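Local coordinates for acid phosphatase (Mycobacterium tuberculosis, PDB 2A6P), which removes phosphate from a broad range of phosphorylated substrates, among them sugar phosphates, and can serve as a fructose-1,6-bisphosphatase in gluconeogenesis, at residues L16-T21 with V35-T40; L88-Y93 with V150-F155. All coordinates share one frame; numbering follows the deposited sequence.

Overall arrangement
Both contacts build the catalytic pocket of one histidine phosphatase domain, at the ends of the neighbouring parallel strands 13-17 and 147-151. Interaction 1 (16-21 with 35-40) is partly buried and joins the loop after the first strand to the start of helix 39-53; polar bonds of Glu20 and packing round Thr21 hold it, beside a sulfate. Interaction 2 (88-93 with 150-155) is buried near the middle of the chain, and there the carboxylate of Glu90 meets the start of helix 153-163, beside a glycerol. The two meet where the rings of His18 and His152 touch, and Leu16 O probably accepts a hydrogen bond from Ser151 N.

Interaction 1: L16-T21 with V35-T40; sequences LRHGET and VELTDT. With SO4 (sulfate ion), chain C.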
# COMPACT_ATOMS: atom_id res chain seq x y z
N LEU A 16 6.95 3.48 -10.55
CA LEU A 16 6.16 4.63 -11.00
C LEU A 16 5.33 4.24 -12.23
O LEU A 16 5.89 3.80 -13.24
CB LEU A 16 7.07 5.80 -11.38
CG LEU A 16 6.38 6.97 -12.09
CD1 LEU A 16 5.38 7.63 -11.14
CD2 LEU A 16 7.39 8.00 -12.59
N ARG A 17 4.01 4.40 -12.14
CA ARG A 17 3.15 4.10 -13.29
C ARG A 17 3.16 5.34 -14.18
O ARG A 17 3.21 6.46 -13.69
CB ARG A 17 1.70 3.80 -12.86
CG ARG A 17 0.78 3.52 -14.06
CD ARG A 17 -0.65 3.21 -13.65
NE ARG A 17 -1.50 2.90 -14.81
CZ ARG A 17 -2.83 2.83 -14.76
NH1 ARG A 17 -3.46 3.02 -13.61
NH2 ARG A 17 -3.53 2.58 -15.85
N HIS A 18 3.10 5.14 -15.50
CA HIS A 18 3.08 6.27 -16.42
C HIS A 18 1.78 7.08 -16.25
O HIS A 18 0.81 6.62 -15.65
CB HIS A 18 3.20 5.77 -17.85
CG HIS A 18 2.07 4.89 -18.28
ND1 HIS A 18 0.80 5.37 -18.52
CD2 HIS A 18 2.02 3.55 -18.52
CE1 HIS A 18 0.02 4.36 -18.88
NE2 HIS A 18 0.73 3.25 -18.89
N GLY A 19 1.78 8.28 -16.81
CA GLY A 19 0.62 9.15 -16.72
C GLY A 19 -0.55 8.65 -17.54
O GLY A 19 -0.48 7.63 -18.24
N GLU A 20 -1.64 9.41 -17.45
CA GLU A 20 -2.90 9.15 -18.14
C GLU A 20 -2.83 9.22 -19.67
O GLU A 20 -2.07 10.00 -20.24
CB GLU A 20 -3.95 10.14 -17.61
CG GLU A 20 -5.22 10.24 -18.43
CD GLU A 20 -6.08 11.43 -18.01
OE1 GLU A 20 -6.65 11.40 -16.89
OE2 GLU A 20 -6.18 12.40 -18.81
N THR A 21 -3.64 8.39 -20.33
CA THR A 21 -3.74 8.37 -21.78
C THR A 21 -5.23 8.33 -22.12
O THR A 21 -6.07 8.17 -21.23
CB THR A 21 -3.07 7.11 -22.40
OG1 THR A 21 -3.77 5.93 -21.97
CG2 THR A 21 -1.60 7.01 -21.97
N VAL A 35 -0.01 4.19 -27.21
CA VAL A 35 -0.92 5.30 -26.96
C VAL A 35 -0.11 6.44 -26.34
O VAL A 35 0.83 6.20 -25.59
CB VAL A 35 -2.06 4.87 -26.01
CG1 VAL A 35 -2.97 6.04 -25.70
CG2 VAL A 35 -2.86 3.75 -26.64
N GLU A 36 -0.47 7.67 -26.66
CA GLU A 36 0.25 8.83 -26.13
C GLU A 36 -0.34 9.31 -24.81
O GLU A 36 -1.48 9.01 -24.48
CB GLU A 36 0.19 9.98 -27.14
CG GLU A 36 0.87 9.70 -28.47
CD GLU A 36 2.37 9.59 -28.33
OE1 GLU A 36 2.93 8.53 -28.70
OE2 GLU A 36 3.00 10.56 -27.85
N LEU A 37 0.47 10.04 -24.05
CA LEU A 37 0.04 10.62 -22.79
C LEU A 37 -0.86 11.78 -23.16
O LEU A 37 -0.65 12.42 -24.19
CB LEU A 37 1.23 11.18 -22.00
CG LEU A 37 2.30 10.25 -21.41
CD1 LEU A 37 3.34 11.12 -20.70
CD2 LEU A 37 1.68 9.26 -20.43
N THR A 38 -1.88 12.06 -22.36
CA THR A 38 -2.74 13.21 -22.64
C THR A 38 -2.01 14.39 -22.03
O THR A 38 -0.98 14.22 -21.37
CB THR A 38 -4.10 13.07 -21.97
OG1 THR A 38 -3.92 12.88 -20.56
CG2 THR A 38 -4.85 11.88 -22.54
N ASP A 39 -2.51 15.60 -22.24
CA ASP A 39 -1.85 16.76 -21.64
C ASP A 39 -1.92 16.61 -20.13
O ASP A 39 -1.04 17.08 -19.41
CB ASP A 39 -2.53 18.06 -22.08
CG ASP A 39 -2.21 18.44 -23.51
OD1 ASP A 39 -1.00 18.53 -23.84
OD2 ASP A 39 -3.16 18.64 -24.31
N THR A 40 -2.98 15.96 -19.66
CA THR A 40 -3.14 15.74 -18.23
C THR A 40 -2.08 14.72 -17.84
O THR A 40 -1.54 14.75 -16.74
CB THR A 40 -4.55 15.19 -17.90
OG1 THR A 40 -5.54 16.14 -18.32
CG2 THR A 40 -4.70 14.96 -16.41
S SO4 C . -2.97 2.35 -19.79
O1 SO4 C . -3.23 3.12 -18.53
O2 SO4 C . -2.91 3.39 -20.94
O3 SO4 C . -1.69 1.77 -19.71
O4 SO4 C . -4.19 1.61 -20.01
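The loop leaving strand 13-17 runs nearly at right angles to residues 35-40, their end-to-end directions 95° apart, and Thr38 N donates a hydrogen bond to Glu20 O (3.0 Å). The side chain of Glu20 also reaches the start of helix 39-53, with CG anti to its own N (chi1 166°) and the chain extended beyond it. Glu20 OE2 accepts from Thr38 OG1 at 2.9 Å, on the anti side and 26° out of the carboxylate plane, and lies against Thr40 CB. Thr38 is the N-cap of that helix, and its hydroxyl oxygen also takes the N-H of Gly41, so a single OG1 ties helix start to loop. Beside it, Thr21 CB presses tightly on Val35 CG1 (3.5 Å), the two side chains crossing at about a right angle, while Thr38 CG2 rests on the Thr21 backbone. Leu37 reaches in with CD2 against Gly19 O, the oxygen that accepts from His18 ND1 at 2.6 Å, in the ring plane and on a carbonyl lone pair. This bond would help to set the turn of the imidazole, whose NE2 makes only a weak bond to sulfate O3. Thr21 OG1 gives a firmer one to sulfate O2 (2.9 Å), and Arg17 NH2, less surely placed, lies toward O1 at the edge of its guanidinium. Thr30 OG1 also bonds to the sulfate. The Arg-His-Gly sequence following the first strand is the signature of the histidine phosphatase superfamily, with His18 inferred to form the phosphohistidine intermediate, and the sulfate probably marks a phosphate position.

Interaction 2: L88-Y93 with V150-F155; sequences LAEWDY and VSHGHF. With GOL (glycerol), chain D.
Glu90, a buried carboxylate, reaches the first turn of helix 153-163, where its OE1 is gripped by two backbone N-H groups from different parts of the chain. Phe155 N comes to the syn lone pair of Glu90 OE1 at 3.0 Å, and Trp91 N, from the same loop as Glu90, to the anti one at 2.5 Å, unusually short and so of doubtful exact length. CG stands anti to the Glu90 N and the chain then bends at chi2 (54°), which swings the carboxylate over the helix start. Glu90 CB itself lies over one face of the His152 ring, a CH-pi contact 3.8 Å from its centroid. Tyr93 and His154 meet rim to rim, their planes at 71°, with a weak bond from His154 ND1 to Tyr93 OH. At the other end of the contact, Ser151 OG donates to a lone pair of Leu88 O at 2.7 Å, and Leu88 CD2 packs on Phe155 CE2. Glycerol O2 accepts from His154 N (3.0 Å). Glu90 OE2 is less surely placed, lying too near the glycerol. By similarity His152 is the transition-state stabiliser and Glu90 the proton donor/acceptor, a role consistent with a carboxylate oriented through its gripped OE1.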
# COMPACT_ATOMS: atom_id res chain seq x y z
N LEU A 88 9.88 -4.68 -18.26
CA LEU A 88 8.91 -3.90 -17.52
C LEU A 88 7.65 -3.58 -18.33
O LEU A 88 6.82 -2.78 -17.90
CB LEU A 88 9.54 -2.58 -17.04
CG LEU A 88 10.81 -2.62 -16.18
CD1 LEU A 88 11.07 -1.22 -15.61
CD2 LEU A 88 10.65 -3.60 -15.04
N ALA A 89 7.51 -4.22 -19.49
CA ALA A 89 6.36 -3.98 -20.36
C ALA A 89 5.05 -4.40 -19.69
O ALA A 89 5.05 -5.25 -18.80
CB ALA A 89 6.54 -4.72 -21.68
N GLU A 90 3.94 -3.78 -20.09
CA GLU A 90 2.67 -4.15 -19.48
C GLU A 90 2.31 -5.58 -19.85
O GLU A 90 2.91 -6.17 -20.73
CB GLU A 90 1.55 -3.21 -19.95
CG GLU A 90 0.17 -3.53 -19.37
CD GLU A 90 0.17 -3.58 -17.84
OE1 GLU A 90 0.80 -4.49 -17.26
OE2 GLU A 90 -0.46 -2.69 -17.23
N TRP A 91 1.32 -6.12 -19.14
CA TRP A 91 0.83 -7.47 -19.39
C TRP A 91 0.39 -7.50 -20.85
O TRP A 91 -0.32 -6.61 -21.29
CB TRP A 91 -0.39 -7.73 -18.49
CG TRP A 91 -0.76 -9.17 -18.31
CD1 TRP A 91 -0.96 -10.10 -19.29
CD2 TRP A 91 -1.00 -9.84 -17.06
NE1 TRP A 91 -1.31 -11.31 -18.72
CE2 TRP A 91 -1.34 -11.18 -17.36
CE3 TRP A 91 -0.96 -9.44 -15.71
CZ2 TRP A 91 -1.64 -12.12 -16.36
CZ3 TRP A 91 -1.26 -10.38 -14.71
CH2 TRP A 91 -1.60 -11.70 -15.05
N ASP A 92 0.83 -8.51 -21.61
CA ASP A 92 0.43 -8.64 -23.01
C ASP A 92 -1.03 -9.09 -23.02
O ASP A 92 -1.33 -10.23 -22.66
CB ASP A 92 1.28 -9.69 -23.72
CG ASP A 92 0.85 -9.92 -25.16
OD1 ASP A 92 -0.13 -9.28 -25.61
OD2 ASP A 92 1.49 -10.75 -25.83
N TYR A 93 -1.94 -8.21 -23.43
CA TYR A 93 -3.36 -8.54 -23.42
C TYR A 93 -3.90 -9.35 -24.58
O TYR A 93 -5.08 -9.70 -24.60
CB TYR A 93 -4.19 -7.26 -23.27
CG TYR A 93 -3.90 -6.51 -21.98
CD1 TYR A 93 -3.23 -5.29 -22.00
CD2 TYR A 93 -4.28 -7.04 -20.75
CE1 TYR A 93 -2.95 -4.60 -20.81
CE2 TYR A 93 -4.01 -6.37 -19.55
CZ TYR A 93 -3.35 -5.15 -19.59
OH TYR A 93 -3.08 -4.49 -18.41
N VAL A 150 9.99 2.39 -14.02
CA VAL A 150 8.94 3.23 -14.61
C VAL A 150 8.23 2.21 -15.49
O VAL A 150 8.77 1.78 -16.51
CB VAL A 150 9.53 4.35 -15.45
CG1 VAL A 150 8.40 5.19 -16.08
CG2 VAL A 150 10.45 5.21 -14.58
N SER A 151 7.02 1.82 -15.08
CA SER A 151 6.30 0.76 -15.78
C SER A 151 4.78 0.97 -15.91
O SER A 151 4.32 2.11 -16.05
CB SER A 151 6.62 -0.57 -15.06
OG SER A 151 5.99 -1.70 -15.62
N HIS A 152 4.01 -0.12 -15.88
CA HIS A 152 2.56 -0.06 -16.02
C HIS A 152 1.74 -0.55 -14.82
O HIS A 152 2.29 -1.13 -13.88
CB HIS A 152 2.14 -0.81 -17.28
CG HIS A 152 2.82 -0.34 -18.52
ND1 HIS A 152 4.12 -0.68 -18.83
CD2 HIS A 152 2.41 0.48 -19.52
CE1 HIS A 152 4.48 -0.10 -19.96
NE2 HIS A 152 3.46 0.61 -20.40
N GLY A 153 0.43 -0.33 -14.88
CA GLY A 153 -0.46 -0.70 -13.79
C GLY A 153 -0.40 -2.13 -13.31
O GLY A 153 -0.00 -2.39 -12.16
N HIS A 154 -0.77 -3.06 -14.18
CA HIS A 154 -0.77 -4.46 -13.81
C HIS A 154 0.63 -5.01 -13.54
O HIS A 154 0.83 -5.67 -12.52
CB HIS A 154 -1.51 -5.29 -14.86
CG HIS A 154 -2.99 -5.04 -14.87
ND1 HIS A 154 -3.79 -5.31 -15.96
CD2 HIS A 154 -3.82 -4.55 -13.92
CE1 HIS A 154 -5.04 -4.99 -15.69
NE2 HIS A 154 -5.08 -4.52 -14.45
N PHE A 155 1.59 -4.73 -14.41
CA PHE A 155 2.93 -5.25 -14.16
C PHE A 155 3.55 -4.71 -12.86
O PHE A 155 4.16 -5.46 -12.12
CB PHE A 155 3.89 -4.98 -15.32
CG PHE A 155 5.21 -5.71 -15.18
CD1 PHE A 155 5.25 -7.11 -15.23
CD2 PHE A 155 6.39 -5.02 -14.88
CE1 PHE A 155 6.46 -7.80 -14.98
CE2 PHE A 155 7.60 -5.71 -14.64
CZ PHE A 155 7.63 -7.10 -14.69
C1 GOL D . -1.67 0.88 -17.12
O1 GOL D . -0.26 0.83 -16.88
C2 GOL D . -2.32 -0.50 -17.32
O2 GOL D . -2.19 -1.24 -16.11
C3 GOL D . -3.82 -0.34 -17.62
O3 GOL D . -4.41 -1.62 -17.81